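PDB 2II1: acetamidase from Bacillus halodurans, which binds calcium ions and probably hydrolyses carbon-nitrogen bonds in linear amides. Local coordinates for residues N9-M14 against N58-P63; G68-D73 against V209-M214; Q87-A92 against T108-I113; S231-D236 against N278-A283. All blocks are in the same frame, centred on the assembly; numbering follows the deposited sequence.

Contact 1. Residues N9-M14 against N58-P63; sequences NTIFFM and NPATGP
A short antiparallel ladder joins strand 10-11 to the start of strand 60-67, with the ring of Phe-12 set obliquely against Pro-59 at its end. Ile-11 and Ala-60 form the hydrogen-bonded pair: Ile-11 N gives its hydrogen to Ala-60 O at 2.8 Å, and Ala-60 N returns one to Ile-11 O at 3.0 Å. The next bond, from Gly-62 N to Asn-9 O, is weak. On the face of Ile-11 and Ala-60, Ile-11 sends its two branches separate ways; CG1, held between the backbone N and the carbonyl carbon (chi1 55°), packs 4.2 Å from Ala-60 CB, while CG2 meets Pro-63 CD at 4.0 Å. Selenomethionine Met-14 bends at chi2 and brings CE to 4.0 Å from Ala-60 CB. This face continues onto Ala-179 of strand 176-184, so strand 10-11 extends the same curled sheet from its margin. On the face of Thr-10 and Thr-61, Thr-10 lies alongside Pro-59. The Phe-12 ring crosses Pro-59 obliquely, CE1 standing 3.7 Å from Pro-59 CB, and its CD1 approaches Asn-58 O at 3.5 Å. With an alanine in place of Phe-12, one flank of Pro-59 would probably lie uncovered and a gap open beside Asn-58 O. That carbonyl also accepts a hydrogen bond from Asn-146 ND2, while the Asn-58 side chain lies about 5 Å from a bound calcium ion.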
loop_
_atom_site.group_PDB
_atom_site.type_symbol
_atom_site.label_atom_id
_atom_site.label_comp_id
_atom_site.label_asym_id
_atom_site.label_seq_id
_atom_site.Cartn_x
_atom_site.Cartn_y
_atom_site.Cartn_z
ATOM N N ASN A 9 -11.263 28.883 16.347
ATOM C CA ASN A 9 -10.493 29.543 15.312
ATOM C C ASN A 9 -10.144 28.557 14.203
ATOM O O ASN A 9 -9.083 27.912 14.242
ATOM C CB ASN A 9 -9.202 30.091 15.920
ATOM C CG ASN A 9 -9.457 31.133 16.968
ATOM O OD1 ASN A 9 -8.892 31.082 18.063
ATOM N ND2 ASN A 9 -10.326 32.078 16.655
ATOM N N THR A 10 -11.036 28.422 13.225
ATOM C CA THR A 10 -10.834 27.414 12.192
ATOM C C THR A 10 -10.819 28.051 10.809
ATOM O O THR A 10 -11.448 29.088 10.588
ATOM C CB THR A 10 -11.869 26.245 12.258
ATOM O OG1 THR A 10 -13.183 26.738 11.963
ATOM C CG2 THR A 10 -11.852 25.545 13.619
ATOM N N ILE A 11 -10.051 27.436 9.906
ATOM C CA ILE A 11 -9.974 27.827 8.502
ATOM C C ILE A 11 -10.398 26.645 7.604
ATOM O O ILE A 11 -10.266 25.500 7.986
ATOM C CB ILE A 11 -8.543 28.343 8.139
ATOM C CG1 ILE A 11 -7.464 27.310 8.490
ATOM C CG2 ILE A 11 -8.274 29.678 8.869
ATOM C CD1 ILE A 11 -6.083 27.566 7.895
ATOM N N PHE A 12 -10.908 26.936 6.413
ATOM C CA PHE A 12 -11.354 25.902 5.477
ATOM C C PHE A 12 -10.471 25.807 4.253
ATOM O O PHE A 12 -10.624 24.860 3.446
ATOM C CB PHE A 12 -12.814 26.145 5.109
ATOM C CG PHE A 12 -13.722 25.978 6.279
ATOM C CD1 PHE A 12 -14.018 24.718 6.742
ATOM C CD2 PHE A 12 -14.221 27.087 6.977
ATOM C CE1 PHE A 12 -14.809 24.542 7.863
ATOM C CE2 PHE A 12 -15.024 26.915 8.108
ATOM C CZ PHE A 12 -15.311 25.644 8.549
ATOM N N PHE A 13 -9.525 26.742 4.150
ATOM C CA PHE A 13 -8.571 26.791 3.050
ATOM C C PHE A 13 -7.193 27.055 3.603
ATOM O O PHE A 13 -7.024 27.871 4.530
ATOM C CB PHE A 13 -8.881 27.926 2.082
ATOM C CG PHE A 13 -10.118 27.721 1.262
ATOM C CD1 PHE A 13 -11.374 27.926 1.807
ATOM C CD2 PHE A 13 -10.032 27.335 -0.066
ATOM C CE1 PHE A 13 -12.509 27.734 1.046
ATOM C CE2 PHE A 13 -11.169 27.135 -0.817
ATOM C CZ PHE A 13 -12.401 27.337 -0.260
HETATM N N MSE A 14 -6.211 26.392 2.996
HETATM C CA MSE A 14 -4.798 26.633 3.271
HETATM C C MSE A 14 -4.427 27.817 2.395
HETATM O O MSE A 14 -4.378 27.700 1.169
HETATM C CB MSE A 14 -3.973 25.378 2.930
HETATM C CG MSE A 14 -4.352 24.144 3.748
HETATM SE SE MSE A 14 -3.379 23.975 5.462
HETATM C CE MSE A 14 -4.712 22.807 6.494
ATOM N N ASN A 58 -14.339 19.980 6.746
ATOM C CA ASN A 58 -12.889 20.080 6.743
ATOM C C ASN A 58 -12.389 21.367 7.425
ATOM O O ASN A 58 -11.665 22.175 6.813
ATOM C CB ASN A 58 -12.342 19.911 5.310
ATOM C CG ASN A 58 -12.160 18.455 4.921
ATOM O OD1 ASN A 58 -11.599 17.664 5.689
ATOM N ND2 ASN A 58 -12.628 18.092 3.733
ATOM N N PRO A 59 -12.779 21.569 8.700
ATOM C CA PRO A 59 -12.190 22.641 9.474
ATOM C C PRO A 59 -10.789 22.283 9.961
ATOM O O PRO A 59 -10.546 21.148 10.393
ATOM C CB PRO A 59 -13.157 22.781 10.646
ATOM C CG PRO A 59 -13.697 21.399 10.831
ATOM C CD PRO A 59 -13.821 20.853 9.460
ATOM N N ALA A 60 -9.876 23.247 9.880
ATOM C CA ALA A 60 -8.551 23.122 10.448
ATOM C C ALA A 60 -8.365 24.219 11.510
ATOM O O ALA A 60 -8.720 25.360 11.272
ATOM C CB ALA A 60 -7.505 23.239 9.361
ATOM N N THR A 61 -7.851 23.849 12.688
ATOM C CA THR A 61 -7.470 24.812 13.720
ATOM C C THR A 61 -6.136 25.454 13.314
ATOM O O THR A 61 -5.201 24.756 12.944
ATOM C CB THR A 61 -7.358 24.135 15.107
ATOM O OG1 THR A 61 -8.632 23.575 15.478
ATOM C CG2 THR A 61 -6.878 25.130 16.180
ATOM N N GLY A 62 -6.074 26.782 13.365
ATOM C CA GLY A 62 -4.929 27.539 12.865
ATOM C C GLY A 62 -5.413 28.804 12.175
ATOM O O GLY A 62 -6.604 29.125 12.248
ATOM N N PRO A 63 -4.502 29.524 11.478
ATOM C CA PRO A 63 -3.094 29.199 11.268
ATOM C C PRO A 63 -2.147 29.658 12.372
ATOM O O PRO A 63 -2.376 30.667 13.002
ATOM C CB PRO A 63 -2.751 29.889 9.948
ATOM C CG PRO A 63 -3.850 30.850 9.667
ATOM C CD PRO A 63 -4.882 30.746 10.754
#

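Contact 2. Residues G68-D73 against V209-M214; sequences GARRGD and VKKERM
Segment 68-73 is a loop whose last four residues, Arg-70 to Asp-73, form a type II beta turn, Asp-73 N bonding back to Arg-70 O, and segment 209-214 runs beside it from the end of strand 201-210 into irregular chain. The backbones come nearest at Asp-73 and Lys-211, CA atoms 4.6 Å apart. Lys-211 starts out away from the loop, but its chain bends at chi2 (-82°) and carries the ammonium group back over it. There NZ donates to Gly-68 O at 2.6 Å, almost in line with the C=O bond, and forms a salt bridge with the Asp-73 carboxylate, whose modelled OD2 position is less certain. The lysine and aspartate side chains cross at a slant. Arg-213 reaches the backbone of Asp-73 side-on: NH2 and NE both donate to Asp-73 O, at 2.9 and 3.2 Å. The oxygen lies near the guanidinium plane, but NE stands well above the carbonyl plane, so its bond is the less well directed. Ala-69 CB packs on Val-209 CG2 at 3.8 Å, the apolar part of the contact. Arg-213 NH1 forms a salt bridge with Glu-172, and Arg-70 pairs with Asp-174. The contact ties the connection between strands 60-67 and 74-84 to the end of strand 201-210, which lies next to strand 74-84 in the large mixed sheet.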
loop_
_atom_site.group_PDB
_atom_site.type_symbol
_atom_site.label_atom_id
_atom_site.label_comp_id
_atom_site.label_asym_id
_atom_site.label_seq_id
_atom_site.Cartn_x
_atom_site.Cartn_y
_atom_site.Cartn_z
ATOM N N GLY A 68 10.760 32.835 12.869
ATOM C CA GLY A 68 12.046 32.252 12.451
ATOM C C GLY A 68 11.948 31.390 11.196
ATOM O O GLY A 68 12.971 31.133 10.534
ATOM N N ALA A 69 10.717 30.944 10.883
ATOM C CA ALA A 69 10.414 30.150 9.702
ATOM C C ALA A 69 10.311 31.089 8.517
ATOM O O ALA A 69 9.539 32.041 8.546
ATOM C CB ALA A 69 9.088 29.362 9.877
ATOM N N ARG A 70 11.080 30.788 7.477
ATOM C CA ARG A 70 11.205 31.613 6.290
ATOM C C ARG A 70 11.020 30.765 5.044
ATOM O O ARG A 70 11.264 29.576 5.073
ATOM C CB ARG A 70 12.595 32.281 6.280
ATOM C CG ARG A 70 12.862 33.214 7.476
ATOM C CD ARG A 70 11.954 34.443 7.392
ATOM N NE ARG A 70 12.190 35.394 8.467
ATOM C CZ ARG A 70 11.664 36.612 8.523
ATOM N NH1 ARG A 70 10.884 37.050 7.539
ATOM N NH2 ARG A 70 11.943 37.414 9.556
ATOM N N ARG A 71 10.581 31.372 3.950
ATOM C CA ARG A 71 10.517 30.687 2.650
ATOM C C ARG A 71 11.752 29.839 2.394
ATOM O O ARG A 71 12.867 30.342 2.483
ATOM C CB ARG A 71 10.417 31.700 1.504
ATOM C CG ARG A 71 9.065 32.298 1.301
ATOM C CD ARG A 71 9.101 33.593 0.482
ATOM N NE ARG A 71 7.765 33.926 -0.022
ATOM C CZ ARG A 71 6.815 34.576 0.662
ATOM N NH1 ARG A 71 7.023 35.015 1.911
ATOM N NH2 ARG A 71 5.634 34.794 0.086
ATOM N N GLY A 72 11.551 28.564 2.060
ATOM C CA GLY A 72 12.658 27.614 1.821
ATOM C C GLY A 72 13.017 26.683 2.977
ATOM O O GLY A 72 13.661 25.660 2.762
ATOM N N ASP A 73 12.602 27.033 4.194
ATOM C CA ASP A 73 12.779 26.190 5.385
ATOM C C ASP A 73 11.760 25.044 5.311
ATOM O O ASP A 73 10.936 24.981 4.407
ATOM C CB ASP A 73 12.563 26.992 6.697
ATOM C CG ASP A 73 13.598 28.122 6.906
ATOM O OD1 ASP A 73 14.487 28.322 6.062
ATOM O OD2 ASP A 73 13.509 28.845 7.924
ATOM N N VAL A 209 11.846 24.617 13.450
ATOM C CA VAL A 209 12.148 25.219 12.157
ATOM C C VAL A 209 13.478 24.637 11.731
ATOM O O VAL A 209 14.429 24.589 12.530
ATOM C CB VAL A 209 12.221 26.739 12.225
ATOM C CG1 VAL A 209 12.765 27.308 10.901
ATOM C CG2 VAL A 209 10.866 27.309 12.531
ATOM N N LYS A 210 13.513 24.114 10.508
ATOM C CA LYS A 210 14.731 23.573 9.930
ATOM C C LYS A 210 15.071 24.445 8.736
ATOM O O LYS A 210 14.235 24.681 7.872
ATOM C CB LYS A 210 14.588 22.098 9.519
ATOM C CG LYS A 210 14.372 21.125 10.672
ATOM C CD LYS A 210 15.575 21.042 11.611
ATOM C CE LYS A 210 15.150 21.155 13.072
ATOM N NZ LYS A 210 16.126 21.932 13.917
ATOM N N LYS A 211 16.312 24.922 8.703
ATOM C CA LYS A 211 16.729 25.904 7.733
ATOM C C LYS A 211 17.169 25.306 6.412
ATOM O O LYS A 211 17.237 26.022 5.415
ATOM C CB LYS A 211 17.814 26.797 8.342
ATOM C CG LYS A 211 17.237 27.694 9.417
ATOM C CD LYS A 211 16.582 28.906 8.768
ATOM C CE LYS A 211 15.602 29.639 9.669
ATOM N NZ LYS A 211 14.867 30.677 8.876
ATOM N N GLU A 212 17.447 24.007 6.381
ATOM C CA GLU A 212 17.737 23.359 5.125
ATOM C C GLU A 212 16.698 22.301 4.846
ATOM O O GLU A 212 16.441 21.417 5.673
ATOM C CB GLU A 212 19.128 22.731 5.091
ATOM C CG GLU A 212 19.708 22.701 3.658
ATOM C CD GLU A 212 20.492 21.440 3.347
ATOM O OE1 GLU A 212 21.376 21.077 4.159
ATOM O OE2 GLU A 212 20.224 20.817 2.288
ATOM N N ARG A 213 16.117 22.405 3.657
ATOM C CA ARG A 213 15.153 21.452 3.185
ATOM C C ARG A 213 15.844 20.256 2.553
ATOM O O ARG A 213 16.128 20.244 1.366
ATOM C CB ARG A 213 14.242 22.130 2.195
ATOM C CG ARG A 213 12.970 21.424 2.053
ATOM C CD ARG A 213 12.096 22.137 1.093
ATOM N NE ARG A 213 11.534 23.348 1.662
ATOM C CZ ARG A 213 10.696 24.146 1.015
ATOM N NH1 ARG A 213 10.311 23.835 -0.204
ATOM N NH2 ARG A 213 10.232 25.246 1.583
HETATM N N MSE A 214 16.064 19.229 3.357
HETATM C CA MSE A 214 16.905 18.084 2.990
HETATM C C MSE A 214 16.267 17.023 2.084
HETATM O O MSE A 214 16.969 16.294 1.379
HETATM C CB MSE A 214 17.359 17.405 4.279
HETATM C CG MSE A 214 18.648 16.633 4.162
HETATM SE SE MSE A 214 18.711 15.284 5.553
HETATM C CE MSE A 214 17.723 16.298 7.027
#

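Contact 3. Residues Q87-A92 against T108-I113; sequences QGVMTA and TKLFPI
Met-90, a selenomethionine, meets Phe-111 across an antiparallel beta ladder between strands 87-92 and 107-114, the first two strands of a four-stranded sheet. The segments run at 155° to each other, and two hydrogen-bonded pairs, Gly-88 with Phe-111 and Met-90 with Lys-109, hold them in register. From Met-90, CB approaches Phe-111 CE1 at 3.7 Å, and CG comes closer to that same carbon, at 3.4 Å. The selenium then lies 4.4 Å from the ring centroid and 46° off the ring normal, an oblique Met-aromatic contact with CZ as its nearest ring atom. The chain turns at chi3 (81°) beyond the selenium, and Met-263 of the second subunit packs against this side chain. Gly-88 O lies at the edge of the phenyl ring, near its plane, while it accepts the backbone hydrogen of Phe-111. On the face of Gln-87, Val-89 and Leu-110, the extended Gln-87 chain crosses Leu-110, its amide beside both methyls. The side chain of Val-89 lies about 5 Å from that of the calcium ligand Glu-198; its CG1 touches Thr-108 CG2 at 4.0 Å.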
loop_
_atom_site.group_PDB
_atom_site.type_symbol
_atom_site.label_atom_id
_atom_site.label_comp_id
_atom_site.label_asym_id
_atom_site.label_seq_id
_atom_site.Cartn_x
_atom_site.Cartn_y
_atom_site.Cartn_z
ATOM N N GLN A 87 -16.886 9.796 21.160
ATOM C CA GLN A 87 -17.698 9.215 20.108
ATOM C C GLN A 87 -17.307 9.711 18.724
ATOM O O GLN A 87 -17.231 10.915 18.474
ATOM C CB GLN A 87 -19.179 9.464 20.401
ATOM C CG GLN A 87 -20.120 9.321 19.225
ATOM C CD GLN A 87 -21.531 9.775 19.574
ATOM O OE1 GLN A 87 -21.907 10.922 19.312
ATOM N NE2 GLN A 87 -22.307 8.885 20.188
ATOM N N GLY A 88 -17.052 8.758 17.836
ATOM C CA GLY A 88 -16.770 9.032 16.440
ATOM C C GLY A 88 -17.974 8.841 15.538
ATOM O O GLY A 88 -19.038 8.451 15.995
ATOM N N VAL A 89 -17.792 9.112 14.249
ATOM C CA VAL A 89 -18.879 9.100 13.250
ATOM C C VAL A 89 -18.327 8.686 11.859
ATOM O O VAL A 89 -17.216 9.088 11.441
ATOM C CB VAL A 89 -19.613 10.490 13.131
ATOM C CG1 VAL A 89 -20.746 10.444 12.116
ATOM C CG2 VAL A 89 -20.166 10.959 14.476
HETATM N N MSE A 90 -19.095 7.838 11.181
HETATM C CA MSE A 90 -18.845 7.497 9.797
HETATM C C MSE A 90 -20.123 7.682 8.977
HETATM O O MSE A 90 -21.248 7.490 9.476
HETATM C CB MSE A 90 -18.368 6.045 9.648
HETATM C CG MSE A 90 -17.034 5.729 10.309
HETATM SE SE MSE A 90 -16.346 3.944 9.817
HETATM C CE MSE A 90 -15.613 4.450 8.144
ATOM N N THR A 91 -19.900 8.043 7.712
ATOM C CA THR A 91 -20.927 8.207 6.715
ATOM C C THR A 91 -20.615 7.362 5.444
ATOM O O THR A 91 -19.535 7.482 4.849
ATOM C CB THR A 91 -21.082 9.714 6.322
ATOM O OG1 THR A 91 -19.934 10.144 5.588
ATOM C CG2 THR A 91 -21.253 10.588 7.542
ATOM N N ALA A 92 -21.566 6.499 5.067
ATOM C CA ALA A 92 -21.572 5.818 3.765
ATOM C C ALA A 92 -22.571 6.528 2.844
ATOM O O ALA A 92 -23.755 6.582 3.175
ATOM C CB ALA A 92 -21.961 4.339 3.925
ATOM N N THR A 108 -25.437 6.612 8.255
ATOM C CA THR A 108 -24.600 7.284 9.253
ATOM C C THR A 108 -24.486 6.404 10.488
ATOM O O THR A 108 -25.477 5.856 10.961
ATOM C CB THR A 108 -25.190 8.619 9.676
ATOM O OG1 THR A 108 -25.262 9.475 8.547
ATOM C CG2 THR A 108 -24.322 9.290 10.764
ATOM N N LYS A 109 -23.286 6.270 11.025
ATOM C CA LYS A 109 -23.118 5.417 12.175
ATOM C C LYS A 109 -22.166 6.037 13.193
ATOM O O LYS A 109 -21.115 6.617 12.830
ATOM C CB LYS A 109 -22.636 4.046 11.722
ATOM C CG LYS A 109 -22.492 3.022 12.825
ATOM C CD LYS A 109 -21.688 1.830 12.327
ATOM C CE LYS A 109 -21.305 0.903 13.460
ATOM N NZ LYS A 109 -22.486 0.450 14.268
ATOM N N LEU A 110 -22.548 5.883 14.466
ATOM C CA LEU A 110 -21.806 6.426 15.608
ATOM C C LEU A 110 -20.994 5.339 16.312
ATOM O O LEU A 110 -21.456 4.205 16.484
ATOM C CB LEU A 110 -22.757 7.165 16.589
ATOM C CG LEU A 110 -23.284 8.540 16.087
ATOM C CD1 LEU A 110 -24.323 9.176 17.007
ATOM C CD2 LEU A 110 -22.141 9.497 15.910
ATOM N N PHE A 111 -19.773 5.697 16.699
ATOM C CA PHE A 111 -18.833 4.760 17.291
ATOM C C PHE A 111 -18.426 5.309 18.632
ATOM O O PHE A 111 -17.629 6.246 18.702
ATOM C CB PHE A 111 -17.571 4.584 16.423
ATOM C CG PHE A 111 -17.847 3.984 15.095
ATOM C CD1 PHE A 111 -18.419 4.756 14.086
ATOM C CD2 PHE A 111 -17.575 2.648 14.849
ATOM C CE1 PHE A 111 -18.714 4.215 12.844
ATOM C CE2 PHE A 111 -17.864 2.092 13.605
ATOM C CZ PHE A 111 -18.447 2.878 12.592
ATOM N N PRO A 112 -18.985 4.741 19.699
ATOM C CA PRO A 112 -18.431 4.991 21.037
ATOM C C PRO A 112 -16.951 4.598 21.150
ATOM O O PRO A 112 -16.527 3.543 20.638
ATOM C CB PRO A 112 -19.274 4.113 21.964
ATOM C CG PRO A 112 -20.337 3.480 21.129
ATOM C CD PRO A 112 -20.159 3.850 19.697
ATOM N N ILE A 113 -16.181 5.448 21.812
ATOM C CA ILE A 113 -14.811 5.133 22.170
ATOM C C ILE A 113 -14.854 4.663 23.603
ATOM O O ILE A 113 -15.400 5.358 24.450
ATOM C CB ILE A 113 -13.904 6.358 22.080
ATOM C CG1 ILE A 113 -13.970 6.945 20.682
ATOM C CG2 ILE A 113 -12.465 5.991 22.449
ATOM C CD1 ILE A 113 -14.071 5.908 19.584
#

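Contact 4. Residues S231-D236 against N278-A283; sequences SAETLD and NPLKTA
Ser-231 and Thr-282 stand next to each other on one face of a short antiparallel ladder, their hydroxyls joined by a hydrogen bond of 2.9 Å between Ser-231 OG and Thr-282 OG1. Both oxygens sit beside their own backbone N, opposite the carbonyl carbon (chi1 -59° and -57°), which brings the two groups together above this non-hydrogen-bonded pair. Thr-282 OG1 is also bonded to Gln-275 NE2. Next along, Ala-232 and Lys-281 exchange backbone bonds: Ala-232 N to Lys-281 O is 3.0 Å, and Lys-281 N to Ala-232 O is 2.8 Å. The Lys-281 side chain leaves on the other face, where its CG passes 3.8 Å from Leu-235 N. A bend at chi2 (-63°) then takes the ammonium group back along its own segment, where NZ donates to Asn-278 O at 2.9 Å and also to Ile-276 O. A methionine in place of Lys-281 would probably leave these two carbonyls without their shared ammonium donor and the turn before the strand less firmly closed. Leu-235 sends CD1 to 4.2 Å from Ala-283 CB. Strand 225-232 passes through this corner into helix 235-253, with Thr-234 as its N-cap: OG1 accepts from Ala-237 N. Leu-235 also packs on Leu-235 of the second subunit, placing this strand-to-helix junction of the large mixed sheet at the dimer interface.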
loop_
_atom_site.group_PDB
_atom_site.type_symbol
_atom_site.label_atom_id
_atom_site.label_comp_id
_atom_site.label_asym_id
_atom_site.label_seq_id
_atom_site.Cartn_x
_atom_site.Cartn_y
_atom_site.Cartn_z
ATOM N N SER A 231 1.016 13.541 -3.617
ATOM C CA SER A 231 -0.371 13.545 -4.070
ATOM C C SER A 231 -0.507 13.952 -5.531
ATOM O O SER A 231 0.194 14.866 -6.000
ATOM C CB SER A 231 -1.215 14.499 -3.219
ATOM O OG SER A 231 -1.140 14.090 -1.875
ATOM N N ALA A 232 -1.453 13.305 -6.205
ATOM C CA ALA A 232 -1.702 13.528 -7.614
ATOM C C ALA A 232 -3.148 13.238 -7.973
ATOM O O ALA A 232 -3.927 12.756 -7.165
ATOM C CB ALA A 232 -0.748 12.670 -8.430
ATOM N N GLU A 233 -3.500 13.527 -9.217
ATOM C CA GLU A 233 -4.848 13.323 -9.709
ATOM C C GLU A 233 -5.199 11.838 -9.777
ATOM O O GLU A 233 -6.353 11.451 -9.590
ATOM C CB GLU A 233 -4.977 13.917 -11.112
ATOM C CG GLU A 233 -4.554 15.386 -11.272
ATOM C CD GLU A 233 -5.518 16.344 -10.654
ATOM O OE1 GLU A 233 -6.550 15.887 -10.100
ATOM O OE2 GLU A 233 -5.248 17.563 -10.735
ATOM N N THR A 234 -4.193 11.017 -10.046
ATOM C CA THR A 234 -4.342 9.572 -10.095
ATOM C C THR A 234 -3.448 8.923 -9.028
ATOM O O THR A 234 -2.406 9.469 -8.627
ATOM C CB THR A 234 -3.991 9.030 -11.499
ATOM O OG1 THR A 234 -2.598 9.248 -11.758
ATOM C CG2 THR A 234 -4.829 9.734 -12.578
ATOM N N LEU A 235 -3.870 7.767 -8.543
ATOM C CA LEU A 235 -3.033 7.002 -7.655
ATOM C C LEU A 235 -1.779 6.492 -8.402
ATOM O O LEU A 235 -0.734 6.335 -7.793
ATOM C CB LEU A 235 -3.817 5.857 -7.029
ATOM C CG LEU A 235 -3.096 5.008 -5.988
ATOM C CD1 LEU A 235 -2.666 5.823 -4.726
ATOM C CD2 LEU A 235 -4.035 3.836 -5.620
ATOM N N ASP A 236 -1.889 6.250 -9.700
ATOM C CA ASP A 236 -0.742 5.840 -10.540
ATOM C C ASP A 236 0.407 6.845 -10.364
ATOM O O ASP A 236 1.576 6.474 -10.106
ATOM C CB ASP A 236 -1.176 5.824 -12.033
ATOM C CG ASP A 236 -1.760 4.476 -12.502
ATOM O OD1 ASP A 236 -1.548 3.443 -11.851
ATOM O OD2 ASP A 236 -2.370 4.435 -13.587
ATOM N N ASN A 278 -10.006 11.426 -1.951
ATOM C CA ASN A 278 -9.977 12.893 -1.953
ATOM C C ASN A 278 -9.730 13.390 -3.381
ATOM O O ASN A 278 -9.389 12.573 -4.251
ATOM C CB ASN A 278 -8.935 13.399 -0.944
ATOM C CG ASN A 278 -9.272 12.996 0.482
ATOM O OD1 ASN A 278 -10.460 12.853 0.848
ATOM N ND2 ASN A 278 -8.233 12.798 1.301
ATOM N N PRO A 279 -9.961 14.704 -3.655
ATOM C CA PRO A 279 -9.772 15.217 -5.012
ATOM C C PRO A 279 -8.385 14.975 -5.587
ATOM O O PRO A 279 -8.230 14.887 -6.811
ATOM C CB PRO A 279 -10.074 16.704 -4.874
ATOM C CG PRO A 279 -11.006 16.768 -3.731
ATOM C CD PRO A 279 -10.490 15.753 -2.771
ATOM N N LEU A 280 -7.384 14.851 -4.724
ATOM C CA LEU A 280 -6.141 14.249 -5.146
ATOM C C LEU A 280 -5.948 12.998 -4.286
ATOM O O LEU A 280 -6.415 12.927 -3.145
ATOM C CB LEU A 280 -4.955 15.250 -5.129
ATOM C CG LEU A 280 -4.995 16.471 -6.074
ATOM C CD1 LEU A 280 -3.634 17.141 -6.205
ATOM C CD2 LEU A 280 -5.470 16.058 -7.420
ATOM N N LYS A 281 -5.342 11.982 -4.886
ATOM C CA LYS A 281 -5.034 10.726 -4.213
ATOM C C LYS A 281 -3.614 10.831 -3.589
ATOM O O LYS A 281 -2.752 11.543 -4.087
ATOM C CB LYS A 281 -5.122 9.543 -5.202
ATOM C CG LYS A 281 -6.292 9.572 -6.192
ATOM C CD LYS A 281 -7.626 9.504 -5.497
ATOM C CE LYS A 281 -8.796 9.736 -6.475
ATOM N NZ LYS A 281 -10.040 10.156 -5.723
ATOM N N THR A 282 -3.359 10.115 -2.501
ATOM C CA THR A 282 -2.074 10.239 -1.801
ATOM C C THR A 282 -1.456 8.864 -1.608
ATOM O O THR A 282 -2.147 7.928 -1.268
ATOM C CB THR A 282 -2.248 10.898 -0.447
ATOM O OG1 THR A 282 -2.870 12.171 -0.628
ATOM C CG2 THR A 282 -0.890 11.077 0.266
ATOM N N ALA A 283 -0.147 8.780 -1.826
ATOM C CA ALA A 283 0.658 7.561 -1.717
ATOM C C ALA A 283 1.907 7.903 -0.945
ATOM O O ALA A 283 2.277 9.096 -0.853
ATOM C CB ALA A 283 1.025 7.040 -3.095
#

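How the contacts relate
All four contacts are partly buried. Contact 1 is the most interior in character, with no exposed touching residue; contact 2, with three, lies at the surface. Contacts 1 and 4 are each centred about 14 Å from the chain's centre, contacts 2 and 3 about 20 Å from it on opposite sides. Contacts 1, 3 and 4 are antiparallel ladders in three different sheets, whereas contact 2 binds a loop through charged side chains and backbone carbonyls. Contacts 2 and 4 reach the same large sheet. Apolar packing dominates the side chains of contacts 1 and 3, while contact 4 adds a hydroxyl pair and a lysine turned back on its own segment. Contacts 3 and 4 both touch the second subunit.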